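Antifreeze protein (Uncultured bacterium, PDB 6EIO) probably binds to the surface of ice crystals and so restrains their growth, through two faces of a beta-solenoid. Local coordinates at residues V44-A49 / G65-G70; P119-S124 / V148-S153. All coordinates share one frame; numbering follows the deposited sequence.

Contact 1: V44-A49 / G65-G70; sequences VTNTGA and GGFPPG. With SO4 (sulfate ion), chain E.
Gly65 pairs in parallel with Thr45, their CA atoms 4.8 Å apart, and two backbone bonds bracket Thr45: Gly65 N gives its hydrogen to Val44 O at 2.9 Å, and Asn46 N returns one to Gly65 O. This is the end of a parallel sheet in the beta-solenoid of an ice-binding-like protein, where strand 63-65 is outermost and strand 43-47 continues on its other side to strand 219-222. The pairing stops at Gly66, whose positive phi (94°) turns the chain away from the strand, and the CA-H of Gly66 points at Asn46 O in a weak contact, Gly66 CA to Asn46 O 3.4 Å.

Beyond the bridge, the side chain of Asn46 takes over from the backbone. With CG anti to the backbone N (chi1 178°), its amide reaches the turn, and ND2 spends its two hydrogens on two carbonyls: Gly66 O across the contact and Gly48 O in its own segment, each 2.9 Å away and close to the amide plane. OD1 is held by Thr50 OG1, so hydrogen bonds fix the buried amide at both ends. Gly66 O is itself gripped twice, by Asn46 ND2 and by Gly70 N, which closes the loop.

Phe67 crosses the Asn46 side chain at about a right angle, CE1 lying 3.6 Å from Asn46 CB, while Val44 CG1 approaches the same ring corner more loosely; Met221 of the adjoining strand touches all three side chains. Farther along, two successive cis peptide bonds, before Pro68 and Pro69, bend the loop back until Pro69 CG rests 3.5 Å from Gly48 O. On the side of Gly66 away from strand 43-47, Gly66 N donates to O4 of a sulfate ion, probably from the crystallisation liquor, at 2.8 Å.

Contact 2: P119-S124 / V148-S153; sequences PGLYKS and VIQIAS
Tyr122 and Ile149 sit side by side as bridge partners in two parallel strands, 120-124 and 148-151, whose axes approach to 4.6 Å and are inclined by 14°. Five backbone hydrogen bonds join consecutive rungs of this beta-solenoid wall, from Val148 N to Gly120 O at one end to Ala152 N with Ser124 O at the other; Ser124 N to Gln150 O is nearly straight (176°).

The packing is close on both faces near the start of the strands. Leu121 CD1 lies 3.7 Å from Val148 CG1 on the face toward helix 81-99, and continues over the amide of Gln150, its methyl 3.9 Å from NE2. That NE2 is bound by the backbone oxygens of Ala97 and Arg100, so the buried glutamine ties the strand to the helix end. On the other face Tyr122 CB meets Ile149 CG1 at 4.0 Å, and the ring, swung beside its own backbone N (chi1 -65°), brings an edge near Val148 O in the ring plane. Its OH is bonded to Thr118 O, and Leu117 touches both side chains.

The looser, solvent-facing part is confined to Lys123 and Ala152; Ser124 and Ile151 beside them are still buried. Lys123 lays its extended chain past Gln150 and bends only at its last torsion: Lys123 CB lies 3.6 Å from Gln150 OE1, and NZ stays 4.0 Å from that oxygen without a hydrogen bond. Beyond it, Ala152 brings CB to within 3.4 Å of Ser124 O. The backbone therefore supplies the direct polar bonds between the strands, while buried polar side-chain ends are satisfied elsewhere: Ser124 OG by Ser126 O, Gln150 NE2 by the helix end.

Contact 1 and contact 2 are both parallel pairings between segments of the same solenoid, on opposite sides of the centre of the chain. Their centres are 32 Å apart and their nearest atoms about 20 Å, with no touch between them. They also follow one another in sequence, 44-49 with 65-70 being complete before 119-124 begins. The centre of contact 1, which includes an outermost strand of its sheet, is about 20 Å from the centre of the chain, that of contact 2 about 12 Å; strands 106-107 and 174-178 continue the pairing beyond contact 2. The sulfate belongs to contact 1 alone and probably reflects crystallisation rather than the binding of ice.

Contact 1: V44-A49 / G65-G70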
ATOM      1  N   VAL A  44       1.547  16.974  -0.000  1.00  7.46           N
ATOM      2  CA  VAL A  44       0.247  16.315  -0.003  1.00  7.80           C
ATOM      3  C   VAL A  44      -0.765  17.288  -0.584  1.00  7.68           C
ATOM      4  O   VAL A  44      -0.789  18.460  -0.198  1.00  8.73           O
ATOM      5  CB  VAL A  44      -0.188  15.895   1.410  1.00  9.59           C
ATOM      6  CG1 VAL A  44      -1.591  15.300   1.377  1.00 11.69           C
ATOM      7  CG2 VAL A  44       0.810  14.907   1.995  1.00 10.82           C
ATOM      8  N   THR A  45      -1.613  16.806  -1.485  1.00  7.46           N
ATOM      9  CA  THR A  45      -2.679  17.623  -2.043  1.00  8.10           C
ATOM     10  C   THR A  45      -3.978  16.849  -1.952  1.00  7.08           C
ATOM     11  O   THR A  45      -4.052  15.710  -2.406  1.00 10.47           O
ATOM     12  CB  THR A  45      -2.407  17.987  -3.517  1.00 11.71           C
ATOM     13  OG1 THR A  45      -1.183  18.715  -3.624  1.00 15.59           O
ATOM     14  CG2 THR A  45      -3.520  18.847  -4.092  1.00 21.33           C
ATOM     15  N   ASN A  46      -5.003  17.481  -1.405  1.00  7.55           N
ATOM     16  CA  ASN A  46      -6.317  16.892  -1.298  1.00  6.88           C
ATOM     17  C   ASN A  46      -7.365  17.812  -1.902  1.00  6.75           C
ATOM     18  O   ASN A  46      -7.305  19.035  -1.773  1.00  7.82           O
ATOM     19  CB  ASN A  46      -6.688  16.658   0.152  1.00  7.07           C
ATOM     20  CG  ASN A  46      -8.068  16.103   0.262  1.00  6.93           C
ATOM     21  OD1 ASN A  46      -8.307  14.979  -0.189  1.00  7.40           O
ATOM     22  ND2 ASN A  46      -9.013  16.910   0.759  1.00  7.13           N
ATOM     23  N   THR A  47      -8.369  17.174  -2.506  1.00  7.04           N
ATOM     24  CA  THR A  47      -9.582  17.792  -3.010  1.00  7.97           C
ATOM     25  C   THR A  47     -10.790  17.118  -2.355  1.00  7.04           C
ATOM     26  O   THR A  47     -10.879  15.880  -2.333  1.00  7.31           O
ATOM     27  CB  THR A  47      -9.628  17.596  -4.561  1.00 10.97           C
ATOM     28  OG1 THR A  47      -8.466  18.230  -5.130  1.00 13.78           O
ATOM     29  CG2 THR A  47     -10.890  18.195  -5.157  1.00 18.06           C
ATOM     30  N   GLY A  48     -11.725  17.921  -1.850  1.00  7.31           N
ATOM     31  CA  GLY A  48     -12.978  17.386  -1.363  1.00  7.74           C
ATOM     32  C   GLY A  48     -12.898  16.614  -0.048  1.00  7.30           C
ATOM     33  O   GLY A  48     -11.924  16.669   0.682  1.00  7.28           O
ATOM     34  N   ALA A  49     -14.000  15.932   0.321  0.74  9.08           N
ATOM     35  CA  ALA A  49     -14.242  15.435   1.695  0.74  9.34           C
ATOM     36  C   ALA A  49     -13.539  14.112   2.055  0.74  7.39           C
ATOM     37  O   ALA A  49     -14.142  13.191   2.626  0.74  8.71           O
ATOM     38  CB  ALA A  49     -15.747  15.286   1.944  0.74 13.23           C
ATOM     39  N   GLY A  65      -2.102  20.608   1.266  1.00 10.74           N
ATOM     40  CA  GLY A  65      -3.248  21.371   0.824  1.00 10.96           C
ATOM     41  C   GLY A  65      -4.535  20.581   0.976  1.00  9.25           C
ATOM     42  O   GLY A  65      -4.559  19.360   0.810  1.00  9.24           O
ATOM     43  N   GLY A  66      -5.618  21.290   1.261  1.00  8.51           N
ATOM     44  CA  GLY A  66      -6.936  20.720   1.144  1.00  8.12           C
ATOM     45  C   GLY A  66      -7.529  20.109   2.389  1.00  7.70           C
ATOM     46  O   GLY A  66      -8.509  19.367   2.270  1.00  7.80           O
ATOM     47  N   PHE A  67      -6.993  20.414   3.572  1.00  8.04           N
ATOM     48  CA  PHE A  67      -7.601  20.031   4.848  1.00  8.28           C
ATOM     49  C   PHE A  67      -7.861  21.320   5.623  1.00  9.53           C
ATOM     50  O   PHE A  67      -6.923  21.871   6.218  1.00 11.62           O
ATOM     51  CB  PHE A  67      -6.649  19.140   5.659  1.00  9.33           C
ATOM     52  CG  PHE A  67      -6.441  17.758   5.079  1.00  8.23           C
ATOM     53  CD1 PHE A  67      -5.593  17.559   4.007  1.00  9.12           C
ATOM     54  CD2 PHE A  67      -7.103  16.658   5.613  1.00  8.49           C
ATOM     55  CE1 PHE A  67      -5.410  16.294   3.477  1.00  9.55           C
ATOM     56  CE2 PHE A  67      -6.930  15.406   5.073  1.00  9.57           C
ATOM     57  CZ  PHE A  67      -6.087  15.226   4.003  1.00  9.47           C
ATOM     58  N   PRO A  68      -9.094  21.847   5.671  1.00  9.86           N
ATOM     59  CA  PRO A  68     -10.315  21.343   5.037  1.00  9.73           C
ATOM     60  C   PRO A  68     -10.321  21.594   3.531  1.00  8.59           C
ATOM     61  O   PRO A  68      -9.510  22.371   3.022  1.00  9.65           O
ATOM     62  CB  PRO A  68     -11.415  22.153   5.723  1.00 12.20           C
ATOM     63  CG  PRO A  68     -10.745  23.454   6.040  1.00 15.12           C
ATOM     64  CD  PRO A  68      -9.339  23.088   6.428  1.00 12.77           C
ATOM     65  N   PRO A  69     -11.230  20.943   2.799  1.00  8.12           N
ATOM     66  CA  PRO A  69     -12.361  20.124   3.249  1.00  9.92           C
ATOM     67  C   PRO A  69     -12.015  18.710   3.703  1.00  8.06           C
ATOM     68  O   PRO A  69     -12.870  18.060   4.287  1.00  9.67           O
ATOM     69  CB  PRO A  69     -13.259  20.083   2.013  1.00  9.77           C
ATOM     70  CG  PRO A  69     -12.310  20.190   0.878  1.00  9.28           C
ATOM     71  CD  PRO A  69     -11.287  21.169   1.341  1.00  8.72           C
ATOM     72  N   GLY A  70     -10.808  18.237   3.427  1.00  7.22           N
ATOM     73  CA  GLY A  70     -10.401  16.957   3.966  1.00  7.56           C
ATOM     74  C   GLY A  70     -10.379  17.015   5.480  1.00  7.20           C
ATOM     75  O   GLY A  70     -10.130  18.069   6.068  1.00  8.68           O
TER
HETATM   76  S   SO4 E 304      -5.057  25.121   1.187  1.00 27.59           S
HETATM   77  O1  SO4 E 304      -4.771  24.996  -0.246  1.00 36.84           O
HETATM   78  O2  SO4 E 304      -3.794  24.990   1.920  1.00 36.10           O
HETATM   79  O3  SO4 E 304      -5.650  26.407   1.470  1.00 27.92           O
HETATM   80  O4  SO4 E 304      -5.939  24.060   1.596  1.00 22.25           O

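Contact 2: P119-S124 / V148-S153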
ATOM      1  N   PRO A 119      -0.109 -17.085  -0.473  1.00  5.30           N
ATOM      2  CA  PRO A 119       0.964 -16.407   0.271  1.00  5.53           C
ATOM      3  C   PRO A 119       2.324 -16.567  -0.383  1.00  5.35           C
ATOM      4  O   PRO A 119       2.635 -17.595  -0.991  1.00  6.14           O
ATOM      5  CB  PRO A 119       0.920 -17.080   1.642  1.00  6.05           C
ATOM      6  CG  PRO A 119      -0.530 -17.496   1.784  1.00  6.24           C
ATOM      7  CD  PRO A 119      -0.881 -17.987   0.404  1.00  6.09           C
ATOM      8  N   GLY A 120       3.162 -15.553  -0.202  1.00  5.29           N
ATOM      9  CA  GLY A 120       4.543 -15.622  -0.647  1.00  5.70           C
ATOM     10  C   GLY A 120       5.007 -14.334  -1.281  1.00  5.39           C
ATOM     11  O   GLY A 120       4.547 -13.241  -0.914  1.00  6.20           O
ATOM     12  N   LEU A 121       5.960 -14.478  -2.200  1.00  5.28           N
ATOM     13  CA  LEU A 121       6.716 -13.390  -2.800  1.00  5.47           C
ATOM     14  C   LEU A 121       6.449 -13.383  -4.300  1.00  5.76           C
ATOM     15  O   LEU A 121       6.571 -14.427  -4.967  1.00  6.03           O
ATOM     16  CB  LEU A 121       8.208 -13.616  -2.539  1.00  6.38           C
ATOM     17  CG  LEU A 121       9.159 -12.540  -3.071  1.00  7.07           C
ATOM     18  CD1 LEU A 121       8.876 -11.176  -2.477  1.00  9.02           C
ATOM     19  CD2 LEU A 121      10.595 -12.959  -2.799  1.00  9.49           C
ATOM     20  N   TYR A 122       6.123 -12.202  -4.818  1.00  5.83           N
ATOM     21  CA  TYR A 122       5.799 -11.991  -6.219  1.00  6.07           C
ATOM     22  C   TYR A 122       6.660 -10.865  -6.757  1.00  5.91           C
ATOM     23  O   TYR A 122       6.893  -9.873  -6.053  1.00  6.90           O
ATOM     24  CB  TYR A 122       4.334 -11.599  -6.374  1.00  5.74           C
ATOM     25  CG  TYR A 122       3.388 -12.697  -5.954  1.00  5.81           C
ATOM     26  CD1 TYR A 122       2.955 -12.827  -4.629  1.00  5.73           C
ATOM     27  CD2 TYR A 122       2.954 -13.637  -6.875  1.00  6.07           C
ATOM     28  CE1 TYR A 122       2.101 -13.845  -4.248  1.00  5.69           C
ATOM     29  CE2 TYR A 122       2.101 -14.658  -6.512  1.00  6.24           C
ATOM     30  CZ  TYR A 122       1.663 -14.755  -5.198  1.00  5.65           C
ATOM     31  OH  TYR A 122       0.804 -15.774  -4.887  1.00  6.07           O
ATOM     32  N   LYS A 123       7.082 -10.998  -8.013  1.00  5.96           N
ATOM     33  CA  LYS A 123       7.900  -9.978  -8.654  1.00  6.42           C
ATOM     34  C   LYS A 123       7.363  -9.657 -10.042  1.00  6.34           C
ATOM     35  O   LYS A 123       7.225 -10.546 -10.893  1.00  7.30           O
ATOM     36  CB  LYS A 123       9.350 -10.437  -8.773  1.00  8.17           C
ATOM     37  CG  LYS A 123      10.251  -9.433  -9.446  1.00 11.96           C
ATOM     38  CD  LYS A 123      11.691  -9.908  -9.458  1.00 15.56           C
ATOM     39  CE  LYS A 123      12.637  -8.790  -9.865  1.00 23.31           C
ATOM     40  NZ  LYS A 123      12.540  -7.607  -8.950  1.00 37.48           N
ATOM     41  N   SER A 124       7.107  -8.373 -10.262  1.00  6.06           N
ATOM     42  CA  SER A 124       6.746  -7.831 -11.565  1.00  6.63           C
ATOM     43  C   SER A 124       7.905  -7.008 -12.098  1.00  6.74           C
ATOM     44  O   SER A 124       8.350  -6.054 -11.454  1.00  7.61           O
ATOM     45  CB  SER A 124       5.502  -6.954 -11.455  1.00  7.52           C
ATOM     46  OG  SER A 124       5.125  -6.463 -12.732  1.00  9.76           O
ATOM     47  N   VAL A 148       4.014 -10.439  -0.338  1.00  5.03           N
ATOM     48  CA  VAL A 148       4.904  -9.340  -0.711  1.00  5.25           C
ATOM     49  C   VAL A 148       4.955  -9.269  -2.231  1.00  5.27           C
ATOM     50  O   VAL A 148       5.264 -10.276  -2.884  1.00  5.74           O
ATOM     51  CB  VAL A 148       6.320  -9.540  -0.150  1.00  5.61           C
ATOM     52  CG1 VAL A 148       7.253  -8.420  -0.614  1.00  6.46           C
ATOM     53  CG2 VAL A 148       6.289  -9.642   1.373  1.00  6.94           C
ATOM     54  N   ILE A 149       4.681  -8.083  -2.785  1.00  5.34           N
ATOM     55  CA  ILE A 149       4.697  -7.888  -4.231  0.53  5.51           C
ATOM     56  C   ILE A 149       5.690  -6.791  -4.569  1.00  5.35           C
ATOM     57  O   ILE A 149       5.569  -5.654  -4.100  1.00  6.46           O
ATOM     58  CB  ILE A 149       3.316  -7.556  -4.797  0.53  6.20           C
ATOM     59  CG1 ILE A 149       2.338  -8.673  -4.470  0.53  7.80           C
ATOM     60  CG2 ILE A 149       3.421  -7.386  -6.307  0.53  6.87           C
ATOM     61  CD1 ILE A 149       0.912  -8.316  -4.761  0.53 10.50           C
ATOM     62  N   GLN A 150       6.687  -7.151  -5.380  1.00  5.58           N
ATOM     63  CA  GLN A 150       7.749  -6.255  -5.830  1.00  5.74           C
ATOM     64  C   GLN A 150       7.410  -5.792  -7.242  1.00  5.68           C
ATOM     65  O   GLN A 150       7.136  -6.626  -8.111  1.00  7.27           O
ATOM     66  CB  GLN A 150       9.086  -6.992  -5.895  1.00  6.36           C
ATOM     67  CG  GLN A 150       9.503  -7.605  -4.573  1.00  7.02           C
ATOM     68  CD  GLN A 150      10.681  -8.544  -4.709  1.00  7.22           C
ATOM     69  OE1 GLN A 150      10.836  -9.226  -5.739  1.00  9.51           O
ATOM     70  NE2 GLN A 150      11.495  -8.609  -3.690  1.00  7.76           N
ATOM     71  N   ILE A 151       7.423  -4.483  -7.482  1.00  5.68           N
ATOM     72  CA  ILE A 151       6.968  -3.931  -8.754  1.00  5.63           C
ATOM     73  C   ILE A 151       8.039  -2.993  -9.304  1.00  5.90           C
ATOM     74  O   ILE A 151       8.330  -1.956  -8.707  1.00  6.62           O
ATOM     75  CB  ILE A 151       5.618  -3.214  -8.602  1.00  5.77           C
ATOM     76  CG1 ILE A 151       4.577  -4.180  -8.023  1.00  6.63           C
ATOM     77  CG2 ILE A 151       5.163  -2.648  -9.936  1.00  6.83           C
ATOM     78  CD1 ILE A 151       3.389  -3.500  -7.430  1.00  8.42           C
ATOM     79  N   ALA A 152       8.594  -3.345 -10.469  1.00  7.17           N
ATOM     80  CA  ALA A 152       9.712  -2.595 -11.054  1.00  7.66           C
ATOM     81  C   ALA A 152       9.307  -1.257 -11.647  1.00  6.40           C
ATOM     82  O   ALA A 152      10.170  -0.397 -11.841  1.00  7.78           O
ATOM     83  CB  ALA A 152      10.358  -3.414 -12.167  1.00 11.39           C
ATOM     84  N   SER A 153       8.014  -1.032 -11.827  0.54  7.08           N
ATOM     85  CA  SER A 153       7.504   0.142 -12.500  0.54  6.27           C
ATOM     86  C   SER A 153       6.343   0.713 -11.679  0.54  5.94           C
ATOM     87  O   SER A 153       6.485   0.957 -10.473  0.54  6.07           O
ATOM     88  CB  SER A 153       7.139  -0.215 -13.945  0.54  8.82           C
ATOM     89  OG  SER A 153       6.821   0.972 -14.635  0.54  8.33           O
TER